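Local coordinates for protein mevalonate diphosphate decarboxylase (Legionella pneumophila, PDB 3LTO) that probably catalyses the ATP-dependent decarboxylation of mevalonate diphosphate, a step in the mevalonate route of lipid biosynthesis, at residues Phe253-Asp258 and Ala284-His289; Leu13-Gly18 and Leu240-Leu245; Asp53-Leu58 and Glu71-Phe76. All blocks are in the same frame, centred on the assembly; numbering follows the deposited sequence.

Interaction 1. Residues Phe253-Asp258 and Ala284-His289; sequences FSYITD and AGPNVH
Y255 lays one face of its phenol ring on the backbone of A284 and G285. The CA of G285 stands 3.9 Å from the ring centroid, 18° off the ring normal, so this is a CH-pi contact over the face. Toward the rim of the same face sits the carbonyl carbon of A284, 3.6 Å from Y255 CE2. The ring reaches this place because CG lies beside the backbone N, anti to the carbonyl carbon (chi1 -62°). At its base, Y255 CB rests 3.3 Å from G285 O. Two thinner apolar contacts lie beside it: CB of A284 is 4.0 Å from Y255 CE2, and CD of P286 meets Y255 CD1 at 4.4 Å. The hydroxyl of Y255 bonds to I190 O, which fixes the far end of the ring, and F246 meets the ring edge-to-face. The contact joins two loops of the C-terminal, GHMP-type domain. One links helices 228-247 and 258-274. The other, with the sequence AGPN, leads into strand 288-292 and probably belongs to the third conserved motif of the GHMP superfamily. No direct hydrogen bond crosses between the segments. A water does so instead, donating to Y255 O and to P286 O, each at 2.7 Å. Next to Y255, the OG of S254 bonds I256 O at 2.8 Å, in the carbonyl plane on a lone pair, and braces the first loop. T257 then stands at the N-cap of helix 258-274.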
loop_
_atom_site.group_PDB
_atom_site.type_symbol
_atom_site.label_atom_id
_atom_site.label_comp_id
_atom_site.label_asym_id
_atom_site.label_seq_id
_atom_site.Cartn_x
_atom_site.Cartn_y
_atom_site.Cartn_z
ATOM N N PHE A 253 16.209 2.918 29.283
ATOM C CA PHE A 253 16.741 4.256 29.056
ATOM C C PHE A 253 15.538 5.174 28.943
ATOM O O PHE A 253 14.423 4.717 28.689
ATOM C CB PHE A 253 17.615 4.332 27.794
ATOM C CG PHE A 253 16.891 4.013 26.516
ATOM C CD1 PHE A 253 16.627 2.692 26.153
ATOM C CD2 PHE A 253 16.494 5.034 25.658
ATOM C CE1 PHE A 253 15.978 2.393 24.946
ATOM C CE2 PHE A 253 15.843 4.744 24.449
ATOM C CZ PHE A 253 15.588 3.420 24.096
ATOM N N SER A 254 15.743 6.466 29.146
ATOM C CA SER A 254 14.620 7.381 29.079
ATOM C C SER A 254 15.019 8.790 28.680
ATOM O O SER A 254 16.042 9.301 29.136
ATOM C CB SER A 254 13.916 7.413 30.438
ATOM O OG SER A 254 12.882 8.377 30.465
ATOM N N TYR A 255 14.211 9.405 27.817
ATOM C CA TYR A 255 14.450 10.776 27.382
ATOM C C TYR A 255 13.729 11.671 28.367
ATOM O O TYR A 255 14.090 12.831 28.561
ATOM C CB TYR A 255 13.874 11.015 25.987
ATOM C CG TYR A 255 14.500 10.149 24.926
ATOM C CD1 TYR A 255 15.805 10.384 24.492
ATOM C CD2 TYR A 255 13.791 9.094 24.362
ATOM C CE1 TYR A 255 16.385 9.588 23.518
ATOM C CE2 TYR A 255 14.360 8.291 23.389
ATOM C CZ TYR A 255 15.656 8.544 22.970
ATOM O OH TYR A 255 16.212 7.751 22.010
ATOM N N ILE A 256 12.690 11.115 28.980
ATOM C CA ILE A 256 11.907 11.847 29.956
ATOM C C ILE A 256 12.682 11.841 31.269
ATOM O O ILE A 256 13.268 10.834 31.645
ATOM C CB ILE A 256 10.522 11.186 30.161
ATOM C CG1 ILE A 256 9.657 11.405 28.914
ATOM C CG2 ILE A 256 9.841 11.740 31.429
ATOM C CD1 ILE A 256 8.415 10.517 28.864
ATOM N N THR A 257 12.710 12.982 31.941
ATOM C CA THR A 257 13.397 13.096 33.218
ATOM C C THR A 257 12.454 13.793 34.175
ATOM O O THR A 257 11.336 14.148 33.801
ATOM C CB THR A 257 14.657 13.971 33.124
ATOM O OG1 THR A 257 14.259 15.333 32.908
ATOM C CG2 THR A 257 15.562 13.504 31.988
ATOM N N ASP A 258 12.920 14.007 35.402
ATOM C CA ASP A 258 12.123 14.690 36.407
ATOM C C ASP A 258 11.790 16.088 35.897
ATOM O O ASP A 258 10.721 16.627 36.176
ATOM C CB ASP A 258 12.888 14.763 37.736
ATOM C CG ASP A 258 14.236 15.450 37.602
ATOM O OD1 ASP A 258 14.917 15.251 36.573
ATOM O OD2 ASP A 258 14.620 16.182 38.540
ATOM N N ALA A 284 11.169 10.198 19.823
ATOM C CA ALA A 284 12.251 9.519 20.525
ATOM C C ALA A 284 13.291 10.593 20.807
ATOM O O ALA A 284 14.360 10.615 20.193
ATOM C CB ALA A 284 12.850 8.400 19.650
ATOM N N GLY A 285 12.954 11.495 21.728
ATOM C CA GLY A 285 13.852 12.579 22.073
ATOM C C GLY A 285 13.371 13.276 23.329
ATOM O O GLY A 285 12.284 12.971 23.804
ATOM N N PRO A 286 14.145 14.230 23.879
ATOM C CA PRO A 286 13.809 14.980 25.097
ATOM C C PRO A 286 12.804 16.132 24.982
ATOM O O PRO A 286 12.126 16.457 25.958
ATOM C CB PRO A 286 15.167 15.486 25.558
ATOM C CG PRO A 286 15.819 15.826 24.244
ATOM C CD PRO A 286 15.497 14.590 23.409
ATOM N N ASN A 287 12.713 16.755 23.811
ATOM C CA ASN A 287 11.805 17.886 23.625
ATOM C C ASN A 287 10.327 17.533 23.770
ATOM O O ASN A 287 9.918 16.403 23.522
ATOM C CB ASN A 287 12.024 18.537 22.250
ATOM C CG ASN A 287 13.414 19.149 22.092
ATOM O OD1 ASN A 287 14.079 19.492 23.074
ATOM N ND2 ASN A 287 13.846 19.306 20.845
ATOM N N VAL A 288 9.527 18.512 24.168
ATOM C CA VAL A 288 8.095 18.309 24.316
ATOM C C VAL A 288 7.388 19.253 23.354
ATOM O O VAL A 288 7.628 20.460 23.374
ATOM C CB VAL A 288 7.622 18.595 25.761
ATOM C CG1 VAL A 288 6.105 18.512 25.836
ATOM C CG2 VAL A 288 8.245 17.585 26.725
ATOM N N HIS A 289 6.521 18.694 22.515
ATOM C CA HIS A 289 5.793 19.480 21.530
ATOM C C HIS A 289 4.387 19.866 21.949
ATOM O O HIS A 289 3.606 19.051 22.451
ATOM C CB HIS A 289 5.720 18.728 20.197
ATOM C CG HIS A 289 7.058 18.465 19.583
ATOM N ND1 HIS A 289 7.516 19.144 18.475
ATOM C CD2 HIS A 289 8.060 17.636 19.957
ATOM C CE1 HIS A 289 8.746 18.747 18.196
ATOM N NE2 HIS A 289 9.099 17.834 19.081
HETATM O O HOH W 1 12.327 14.829 28.053
#

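Interaction 2. Residues Leu13-Gly18 and Leu240-Leu245; sequences LIKYMG and LDMHQL. With SO4 (sulfate ion), chain C; SO4 (sulfate ion), chain D.
The apolar part of the contact is carried by two selenomethionines, M17 and M242, which lie side by side in opposing directions. CE of M17 touches CG of M242 at 3.6 Å. The M17 chain leaves extended and bends only at its last torsion (chi3 -45°), which lays the methyl alongside CB and CG of M242. Its SE also packs on CD2 of L245, 3.6 Å away. K15 crosses M242 at about a right angle, with CG 4.0 Å from SE. Salt bridges and polar bonds hold the ends around this patch. The amine of K15 pairs with D283 and also bonds A12 O and M282 O, while D241 is paired with R208 and R211 of helix 208-224. The loop belongs to the N-terminal domain and the helix to the C-terminal one, so the contact lies across the domain interface. The LIKYMGK sequence here resembles the N-terminal signature of diphosphomevalonate decarboxylases. Anion binding falls to the same loop. Y16 N meets one sulfate at O1, 2.7 Å away and almost straight at 176°, and M17 N meets O4 of that ion at 2.8 Å. The hydroxyl of Y16 donates to O1 of a second sulfate at 2.6 Å, in the plane of the ring. R144 and R152 help hold these ions, which probably come from the crystallisation liquor; their place is consistent with a pocket for anionic substrate groups.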
loop_
_atom_site.group_PDB
_atom_site.type_symbol
_atom_site.label_atom_id
_atom_site.label_comp_id
_atom_site.label_asym_id
_atom_site.label_seq_id
_atom_site.Cartn_x
_atom_site.Cartn_y
_atom_site.Cartn_z
ATOM N N LEU A 13 1.120 12.320 15.534
ATOM C CA LEU A 13 0.204 12.220 16.672
ATOM C C LEU A 13 0.088 10.718 17.000
ATOM O O LEU A 13 -0.015 10.330 18.170
ATOM C CB LEU A 13 -1.163 12.819 16.310
ATOM C CG LEU A 13 -1.319 14.337 16.490
ATOM C CD1 LEU A 13 -0.131 15.054 15.892
ATOM C CD2 LEU A 13 -2.610 14.820 15.850
ATOM N N ILE A 14 0.094 9.890 15.951
ATOM C CA ILE A 14 0.073 8.426 16.076
ATOM C C ILE A 14 1.449 8.046 15.501
ATOM O O ILE A 14 1.775 8.410 14.367
ATOM C CB ILE A 14 -1.050 7.783 15.233
ATOM C CG1 ILE A 14 -2.419 8.292 15.705
ATOM C CG2 ILE A 14 -0.986 6.262 15.360
ATOM C CD1 ILE A 14 -2.785 7.874 17.128
ATOM N N LYS A 15 2.250 7.320 16.273
ATOM C CA LYS A 15 3.616 6.988 15.859
ATOM C C LYS A 15 3.865 5.775 14.969
ATOM O O LYS A 15 3.338 4.697 15.204
ATOM C CB LYS A 15 4.508 6.820 17.099
ATOM C CG LYS A 15 4.312 7.840 18.218
ATOM C CD LYS A 15 4.709 9.235 17.794
ATOM C CE LYS A 15 4.621 10.203 18.966
ATOM N NZ LYS A 15 4.955 11.604 18.562
ATOM N N TYR A 16 4.706 5.970 13.959
ATOM C CA TYR A 16 5.122 4.902 13.063
ATOM C C TYR A 16 6.193 4.159 13.857
ATOM O O TYR A 16 6.145 2.946 14.008
ATOM C CB TYR A 16 5.718 5.492 11.783
ATOM C CG TYR A 16 6.689 4.574 11.071
ATOM C CD1 TYR A 16 6.352 3.251 10.770
ATOM C CD2 TYR A 16 7.948 5.036 10.692
ATOM C CE1 TYR A 16 7.252 2.417 10.111
ATOM C CE2 TYR A 16 8.847 4.218 10.035
ATOM C CZ TYR A 16 8.501 2.909 9.748
ATOM O OH TYR A 16 9.425 2.103 9.129
HETATM N N MSE A 17 7.162 4.918 14.353
HETATM C CA MSE A 17 8.243 4.399 15.188
HETATM C C MSE A 17 9.225 3.433 14.527
HETATM O O MSE A 17 9.972 2.735 15.210
HETATM C CB MSE A 17 7.652 3.735 16.436
HETATM C CG MSE A 17 8.587 3.725 17.623
HETATM SE SE MSE A 17 7.862 2.709 19.106
HETATM C CE MSE A 17 6.084 3.411 19.057
ATOM N N GLY A 18 9.230 3.392 13.204
ATOM C CA GLY A 18 10.143 2.502 12.519
ATOM C C GLY A 18 9.789 1.038 12.683
ATOM O O GLY A 18 10.586 0.161 12.358
ATOM N N LEU A 240 3.223 8.496 25.517
ATOM C CA LEU A 240 3.670 7.889 26.765
ATOM C C LEU A 240 3.860 6.384 26.554
ATOM O O LEU A 240 4.749 5.767 27.144
ATOM C CB LEU A 240 2.671 8.165 27.893
ATOM C CG LEU A 240 2.682 9.614 28.400
ATOM C CD1 LEU A 240 1.650 9.806 29.509
ATOM C CD2 LEU A 240 4.071 9.950 28.914
ATOM N N ASP A 241 3.039 5.808 25.684
ATOM C CA ASP A 241 3.124 4.386 25.358
ATOM C C ASP A 241 4.516 4.131 24.804
ATOM O O ASP A 241 5.273 3.303 25.315
ATOM C CB ASP A 241 2.088 4.037 24.288
ATOM C CG ASP A 241 2.067 2.555 23.942
ATOM O OD1 ASP A 241 2.977 1.808 24.357
ATOM O OD2 ASP A 241 1.132 2.133 23.242
HETATM N N MSE A 242 4.851 4.871 23.753
HETATM C CA MSE A 242 6.151 4.719 23.127
HETATM C C MSE A 242 7.282 4.887 24.127
HETATM O O MSE A 242 8.165 4.042 24.199
HETATM C CB MSE A 242 6.331 5.726 21.986
HETATM C CG MSE A 242 7.710 5.673 21.342
HETATM SE SE MSE A 242 7.860 6.671 19.694
HETATM C CE MSE A 242 8.082 8.422 20.406
ATOM N N HIS A 243 7.261 5.969 24.901
ATOM C CA HIS A 243 8.330 6.185 25.863
ATOM C C HIS A 243 8.424 5.096 26.916
ATOM O O HIS A 243 9.507 4.806 27.390
ATOM C CB HIS A 243 8.213 7.581 26.494
ATOM C CG HIS A 243 8.718 8.668 25.595
ATOM N ND1 HIS A 243 9.970 9.227 25.734
ATOM C CD2 HIS A 243 8.183 9.222 24.483
ATOM C CE1 HIS A 243 10.185 10.076 24.746
ATOM N NE2 HIS A 243 9.115 10.090 23.971
ATOM N N GLN A 244 7.304 4.478 27.269
ATOM C CA GLN A 244 7.354 3.393 28.240
ATOM C C GLN A 244 8.162 2.250 27.624
ATOM O O GLN A 244 8.820 1.489 28.334
ATOM C CB GLN A 244 5.947 2.898 28.596
ATOM C CG GLN A 244 5.963 1.618 29.423
ATOM C CD GLN A 244 4.615 1.281 30.044
ATOM O OE1 GLN A 244 4.468 1.284 31.271
ATOM N NE2 GLN A 244 3.624 0.989 29.200
ATOM N N LEU A 245 8.109 2.135 26.299
ATOM C CA LEU A 245 8.851 1.091 25.592
ATOM C C LEU A 245 10.347 1.247 25.841
ATOM O O LEU A 245 11.047 0.271 26.083
ATOM C CB LEU A 245 8.572 1.166 24.089
ATOM C CG LEU A 245 7.648 0.146 23.411
ATOM C CD1 LEU A 245 6.427 -0.158 24.254
ATOM C CD2 LEU A 245 7.251 0.705 22.045
HETATM S S SO4 C . 7.233 8.749 13.774
HETATM O O1 SO4 C . 5.814 8.430 13.540
HETATM O O2 SO4 C . 7.753 9.427 12.582
HETATM O O3 SO4 C . 7.333 9.628 14.947
HETATM O O4 SO4 C . 8.023 7.536 14.014
HETATM S S SO4 D . 12.751 3.510 8.771
HETATM O O1 SO4 D . 11.612 3.016 7.984
HETATM O O2 SO4 D . 13.262 4.761 8.191
HETATM O O3 SO4 D . 12.314 3.760 10.155
HETATM O O4 SO4 D . 13.821 2.497 8.776
#

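Interaction 3. Residues Asp53-Leu58 and Glu71-Phe76; sequences DIWEPL and EAQKRF. With SO4 (sulfate ion), chain E.
Strand 54-55 faces the first turns of helix 71-87, with the backbones nearest at W55 and Q73, whose CA atoms are 6.8 Å apart. W55 carries most of the contact. Its CG is anti to the backbone N (chi1 -179°), which sends the indole out to the helix. The benzene part of the indole takes Q73: CE3 lies 3.5 Å from Q73 CB, and the extended glutamine chain passes the rim of the indole at a slant. The pyrrole part takes F76, whose edge points to the indole face in an offset edge-to-face pair. The centroids of the five-membered ring of W55 and the F76 ring are 5.1 Å apart and the planes stand at 61°. The closest atoms of the pair are W55 NE1 and F76 CD2, at 3.5 Å. That indole NE1 bonds S97 OG, which fixes the rotation of the ring. The contact ties the strand to the helix of a beta-alpha-beta unit, completed by strand 93-99, which runs parallel to 54-55 in the sheet of the N-terminal domain. P57 adds its own layer, with CD 3.7 Å above one face of the W55 ring, over its centre. F76 turns inward against I95 and, edge-to-face, F114. E71 N, at the start of the helix, donates to O4 of a sulfate at 3.1 Å, an ion probably from the crystallisation liquor. K74 NZ forms a salt bridge to E71 OE2 at 3.1 Å.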
loop_
_atom_site.group_PDB
_atom_site.type_symbol
_atom_site.label_atom_id
_atom_site.label_comp_id
_atom_site.label_asym_id
_atom_site.label_seq_id
_atom_site.Cartn_x
_atom_site.Cartn_y
_atom_site.Cartn_z
ATOM N N ASP A 53 29.469 10.664 -4.547
ATOM C CA ASP A 53 28.844 11.806 -3.901
ATOM C C ASP A 53 29.618 12.240 -2.663
ATOM O O ASP A 53 30.353 11.456 -2.061
ATOM C CB ASP A 53 27.418 11.455 -3.495
ATOM C CG ASP A 53 26.625 10.856 -4.635
ATOM O OD1 ASP A 53 26.650 11.434 -5.740
ATOM O OD2 ASP A 53 25.977 9.810 -4.422
ATOM N N ILE A 54 29.451 13.504 -2.292
ATOM C CA ILE A 54 30.094 14.041 -1.102
ATOM C C ILE A 54 29.031 14.810 -0.345
ATOM O O ILE A 54 28.272 15.573 -0.945
ATOM C CB ILE A 54 31.248 15.001 -1.450
ATOM C CG1 ILE A 54 32.378 14.236 -2.148
ATOM C CG2 ILE A 54 31.749 15.680 -0.197
ATOM C CD1 ILE A 54 33.551 15.113 -2.524
ATOM N N TRP A 55 28.969 14.602 0.966
ATOM C CA TRP A 55 27.992 15.284 1.805
ATOM C C TRP A 55 28.644 16.350 2.676
ATOM O O TRP A 55 29.528 16.056 3.488
ATOM C CB TRP A 55 27.258 14.283 2.694
ATOM C CG TRP A 55 26.228 14.933 3.568
ATOM C CD1 TRP A 55 25.190 15.715 3.161
ATOM C CD2 TRP A 55 26.128 14.844 4.995
ATOM N NE1 TRP A 55 24.447 16.120 4.243
ATOM C CE2 TRP A 55 24.998 15.599 5.382
ATOM C CE3 TRP A 55 26.883 14.202 5.986
ATOM C CZ2 TRP A 55 24.602 15.729 6.715
ATOM C CZ3 TRP A 55 26.485 14.333 7.316
ATOM C CH2 TRP A 55 25.354 15.091 7.664
ATOM N N GLU A 56 28.201 17.591 2.504
ATOM C CA GLU A 56 28.733 18.699 3.275
ATOM C C GLU A 56 27.596 19.490 3.881
ATOM O O GLU A 56 27.101 20.440 3.281
ATOM C CB GLU A 56 29.583 19.600 2.386
ATOM C CG GLU A 56 30.092 20.861 3.063
ATOM C CD GLU A 56 30.817 21.769 2.088
ATOM O OE1 GLU A 56 30.367 21.843 0.926
ATOM O OE2 GLU A 56 31.822 22.414 2.476
ATOM N N PRO A 57 27.152 19.098 5.082
ATOM C CA PRO A 57 26.057 19.821 5.732
ATOM C C PRO A 57 26.491 21.273 5.974
ATOM O O PRO A 57 27.675 21.546 6.177
ATOM C CB PRO A 57 25.858 19.038 7.027
ATOM C CG PRO A 57 27.261 18.578 7.348
ATOM C CD PRO A 57 27.745 18.101 5.992
ATOM N N LEU A 58 25.535 22.197 5.936
ATOM C CA LEU A 58 25.831 23.612 6.129
ATOM C C LEU A 58 24.941 24.226 7.197
ATOM O O LEU A 58 23.847 23.720 7.471
ATOM C CB LEU A 58 25.627 24.379 4.816
ATOM C CG LEU A 58 26.386 23.939 3.557
ATOM C CD1 LEU A 58 25.915 24.773 2.372
ATOM C CD2 LEU A 58 27.890 24.095 3.762
ATOM N N GLU A 71 27.103 7.344 10.496
ATOM C CA GLU A 71 25.792 6.759 10.267
ATOM C C GLU A 71 24.826 7.647 9.493
ATOM O O GLU A 71 24.171 7.185 8.557
ATOM C CB GLU A 71 25.168 6.351 11.600
ATOM C CG GLU A 71 24.003 5.388 11.461
ATOM C CD GLU A 71 24.356 4.181 10.611
ATOM O OE1 GLU A 71 25.471 3.631 10.773
ATOM O OE2 GLU A 71 23.512 3.779 9.788
ATOM N N ALA A 72 24.735 8.916 9.879
ATOM C CA ALA A 72 23.839 9.856 9.209
ATOM C C ALA A 72 24.273 10.078 7.772
ATOM O O ALA A 72 23.453 10.106 6.853
ATOM C CB ALA A 72 23.825 11.189 9.944
ATOM N N GLN A 73 25.573 10.238 7.586
ATOM C CA GLN A 73 26.118 10.471 6.262
ATOM C C GLN A 73 25.891 9.262 5.363
ATOM O O GLN A 73 25.496 9.403 4.214
ATOM C CB GLN A 73 27.607 10.784 6.378
ATOM C CG GLN A 73 28.292 11.075 5.067
ATOM C CD GLN A 73 29.684 11.619 5.270
ATOM O OE1 GLN A 73 30.335 11.331 6.276
ATOM N NE2 GLN A 73 30.158 12.398 4.315
ATOM N N LYS A 74 26.132 8.074 5.901
ATOM C CA LYS A 74 25.949 6.842 5.147
ATOM C C LYS A 74 24.530 6.718 4.596
ATOM O O LYS A 74 24.339 6.424 3.414
ATOM C CB LYS A 74 26.250 5.637 6.033
ATOM C CG LYS A 74 25.807 4.330 5.436
ATOM C CD LYS A 74 25.887 3.218 6.456
ATOM C CE LYS A 74 24.754 2.237 6.285
ATOM N NZ LYS A 74 23.495 2.820 6.812
ATOM N N ARG A 75 23.546 6.940 5.461
ATOM C CA ARG A 75 22.144 6.851 5.071
ATOM C C ARG A 75 21.774 7.887 4.018
ATOM O O ARG A 75 21.082 7.579 3.055
ATOM C CB ARG A 75 21.240 7.051 6.294
ATOM C CG ARG A 75 21.421 6.031 7.404
ATOM C CD ARG A 75 20.705 4.734 7.083
ATOM N NE ARG A 75 19.262 4.923 6.948
ATOM C CZ ARG A 75 18.402 3.939 6.695
ATOM N NH1 ARG A 75 18.837 2.691 6.551
ATOM N NH2 ARG A 75 17.106 4.199 6.586
ATOM N N PHE A 76 22.240 9.118 4.211
ATOM C CA PHE A 76 21.918 10.212 3.298
ATOM C C PHE A 76 22.497 10.009 1.899
ATOM O O PHE A 76 21.805 10.212 0.905
ATOM C CB PHE A 76 22.401 11.547 3.889
ATOM C CG PHE A 76 21.503 12.722 3.562
ATOM C CD1 PHE A 76 20.138 12.671 3.844
ATOM C CD2 PHE A 76 22.025 13.881 2.992
ATOM C CE1 PHE A 76 19.305 13.757 3.563
ATOM C CE2 PHE A 76 21.205 14.969 2.708
ATOM C CZ PHE A 76 19.840 14.907 2.995
HETATM S S SO4 E . 27.810 8.128 14.306
HETATM O O1 SO4 E . 26.818 9.027 13.742
HETATM O O2 SO4 E . 29.095 8.837 14.463
HETATM O O3 SO4 E . 27.347 7.646 15.629
HETATM O O4 SO4 E . 27.995 6.991 13.399
#

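In the fold
Interaction 2 is the most deeply buried of the three and joins the two domains. Interactions 1 and 3 are partly buried, and each stays within one domain. Interactions 1 and 2 are neighbours, with centres 12 Å apart. They meet where H243 of the helix touches Y255, I256 and G285, and where M242 reaches A284. The chain just before 284-289 also reaches the loop 13-18. Interaction 3 stands apart, about 8 Å from interaction 2 at the nearest atoms, although in sequence it is nested inside the loop that interaction 2 closes. The chemistry differs: ring on backbone with a bridging water, selenomethionine packing beside sulfates, and an aromatic pair between strand and helix.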